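Local coordinates for Glyoxalase/bleomycin resistance protein/dioxygenase (Nostoc punctiforme PCC 73102, PDB 3KOL), which binds a divalent metal, cobalt in this crystal, and may act as a glyoxalase or dioxygenase of the vicinal oxygen chelate superfamily, at residues 99-104 with 145-150. Sequence-based numbering, arbitrary orientation.
Sequences HLAFDI and MIEIRC. With CO (cobalt (II) ion), chain C.
H99 NE2 and E147 OE1 each bind the cobalt ion at 2.1 Å, and they approach within 3.0 Å of each other as ligands of one metal, with no hydrogen bond between them. The imidazole and carboxylate planes are 37° apart. With CG of E147 anti to the backbone N (chi1 168°) and an extended chain beyond it, the carboxylate passes A101 CB (3.6 Å from OE1) to reach the ion. E147 OE2 stays 3.5 Å from the cobalt but accepts a hydrogen bond from one of three coordinated waters, so the carboxylate is monodentate and its rotation is partly fixed. H22 of the second subunit completes the coordination.

The strands run parallel, with A101 CA and E147 CA 4.3 Å apart. L100 N donates to M145 O, L100 O accepts from E147 N, F102 N donates to E147 O and F102 O accepts from R149 N, fixing the register. Strand alternation puts H99 and E147 on one face. The other face is apolar: I146 CG2 meets the edge of the F102 ring, 3.9 Å from CD2. R149 folds back at chi2 and chi3 until NH1 donates to D103 OD1 (2.7 Å). OD1 lies in the guanidinium plane, whereas NH1 comes to its anti side, 34° out of the carboxylate plane; D151 also pairs with NH1.

Strand 96-104 also pairs antiparallel with a strand of the second subunit, carrying the sheet across the interface. A mononuclear site with three water ligands, built by both chains, is consistent with VOC enzymes, in which substrate can displace metal-bound water.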
# COMPACT_ATOMS: atom_id res chain seq x y z
N HIS A 99 -2.37 -1.87 -7.05
CA HIS A 99 -2.50 -0.41 -7.04
C HIS A 99 -2.71 0.14 -5.64
O HIS A 99 -3.02 -0.60 -4.71
CB HIS A 99 -3.60 0.09 -7.99
CG HIS A 99 -4.99 -0.30 -7.61
ND1 HIS A 99 -5.56 -1.50 -7.98
CD2 HIS A 99 -5.96 0.38 -6.95
CE1 HIS A 99 -6.82 -1.54 -7.57
NE2 HIS A 99 -7.09 -0.41 -6.95
N LEU A 100 -2.51 1.44 -5.51
CA LEU A 100 -2.68 2.14 -4.25
C LEU A 100 -3.72 3.22 -4.53
O LEU A 100 -3.57 4.00 -5.46
CB LEU A 100 -1.35 2.78 -3.82
CG LEU A 100 -1.42 3.76 -2.64
CD1 LEU A 100 -1.92 3.03 -1.39
CD2 LEU A 100 -0.05 4.36 -2.40
N ALA A 101 -4.78 3.25 -3.72
CA ALA A 101 -5.84 4.23 -3.94
C ALA A 101 -5.99 5.23 -2.82
O ALA A 101 -5.99 4.88 -1.63
CB ALA A 101 -7.16 3.50 -4.18
N PHE A 102 -6.13 6.49 -3.21
CA PHE A 102 -6.30 7.62 -2.30
C PHE A 102 -7.74 8.11 -2.39
O PHE A 102 -8.33 8.13 -3.47
CB PHE A 102 -5.37 8.77 -2.68
CG PHE A 102 -3.92 8.47 -2.46
CD1 PHE A 102 -3.35 8.63 -1.20
CD2 PHE A 102 -3.12 8.03 -3.51
CE1 PHE A 102 -2.00 8.36 -1.00
CE2 PHE A 102 -1.77 7.76 -3.32
CZ PHE A 102 -1.21 7.93 -2.06
N ASP A 103 -8.29 8.51 -1.25
CA ASP A 103 -9.65 9.02 -1.19
C ASP A 103 -9.58 10.54 -1.28
O ASP A 103 -8.64 11.15 -0.78
CB ASP A 103 -10.30 8.61 0.13
CG ASP A 103 -11.74 9.05 0.24
OD1 ASP A 103 -12.54 8.68 -0.64
OD2 ASP A 103 -12.08 9.77 1.20
N ILE A 104 -10.57 11.14 -1.94
CA ILE A 104 -10.63 12.59 -2.07
C ILE A 104 -12.08 13.04 -1.93
O ILE A 104 -12.99 12.29 -2.29
CB ILE A 104 -10.05 13.05 -3.44
CG1 ILE A 104 -9.97 14.58 -3.50
CG2 ILE A 104 -10.91 12.52 -4.59
CD1 ILE A 104 -9.23 15.10 -4.72
N MSE A 145 0.72 1.75 -10.43
CA MSE A 145 -0.60 2.33 -10.61
C MSE A 145 -1.22 2.99 -9.38
O MSE A 145 -1.31 2.38 -8.31
CB MSE A 145 -1.57 1.29 -11.16
CG MSE A 145 -2.96 1.83 -11.43
SE MSE A 145 -4.15 0.47 -12.08
CE MSE A 145 -3.86 0.73 -13.98
N ILE A 146 -1.67 4.22 -9.56
CA ILE A 146 -2.31 4.99 -8.49
C ILE A 146 -3.77 5.23 -8.85
O ILE A 146 -4.10 5.45 -10.01
CB ILE A 146 -1.63 6.37 -8.30
CG1 ILE A 146 -0.16 6.17 -7.93
CG2 ILE A 146 -2.36 7.17 -7.21
CD1 ILE A 146 0.05 5.40 -6.64
N GLU A 147 -4.64 5.17 -7.86
CA GLU A 147 -6.05 5.43 -8.09
C GLU A 147 -6.49 6.56 -7.18
O GLU A 147 -6.06 6.64 -6.04
CB GLU A 147 -6.89 4.18 -7.77
CG GLU A 147 -8.41 4.44 -7.71
CD GLU A 147 -9.19 3.22 -7.24
OE1 GLU A 147 -8.58 2.13 -7.15
OE2 GLU A 147 -10.41 3.34 -6.99
N ILE A 148 -7.28 7.47 -7.71
CA ILE A 148 -7.84 8.54 -6.89
C ILE A 148 -9.33 8.27 -7.00
O ILE A 148 -9.86 8.12 -8.10
CB ILE A 148 -7.51 9.95 -7.44
CG1 ILE A 148 -6.03 10.26 -7.18
CG2 ILE A 148 -8.40 10.99 -6.74
CD1 ILE A 148 -5.59 11.66 -7.65
N ARG A 149 -10.01 8.15 -5.86
CA ARG A 149 -11.43 7.87 -5.87
C ARG A 149 -12.18 8.65 -4.81
O ARG A 149 -11.58 9.17 -3.87
CB ARG A 149 -11.66 6.36 -5.69
CG ARG A 149 -10.99 5.76 -4.45
CD ARG A 149 -11.81 6.05 -3.20
NE ARG A 149 -13.08 5.33 -3.21
CZ ARG A 149 -14.11 5.62 -2.42
NH1 ARG A 149 -14.04 6.62 -1.56
NH2 ARG A 149 -15.23 4.90 -2.51
N CYS A 150 -13.50 8.74 -4.97
CA CYS A 150 -14.33 9.46 -4.01
C CYS A 150 -15.66 8.75 -3.85
O CYS A 150 -16.07 7.97 -4.70
CB CYS A 150 -14.58 10.90 -4.48
SG CYS A 150 -15.58 11.00 -5.99
CO CO C . -9.07 0.17 -6.52
O HOH W 1 -11.22 0.74 -6.54
O HOH W 2 -9.68 -0.40 -8.38
O HOH W 3 -9.86 -1.87 -6.19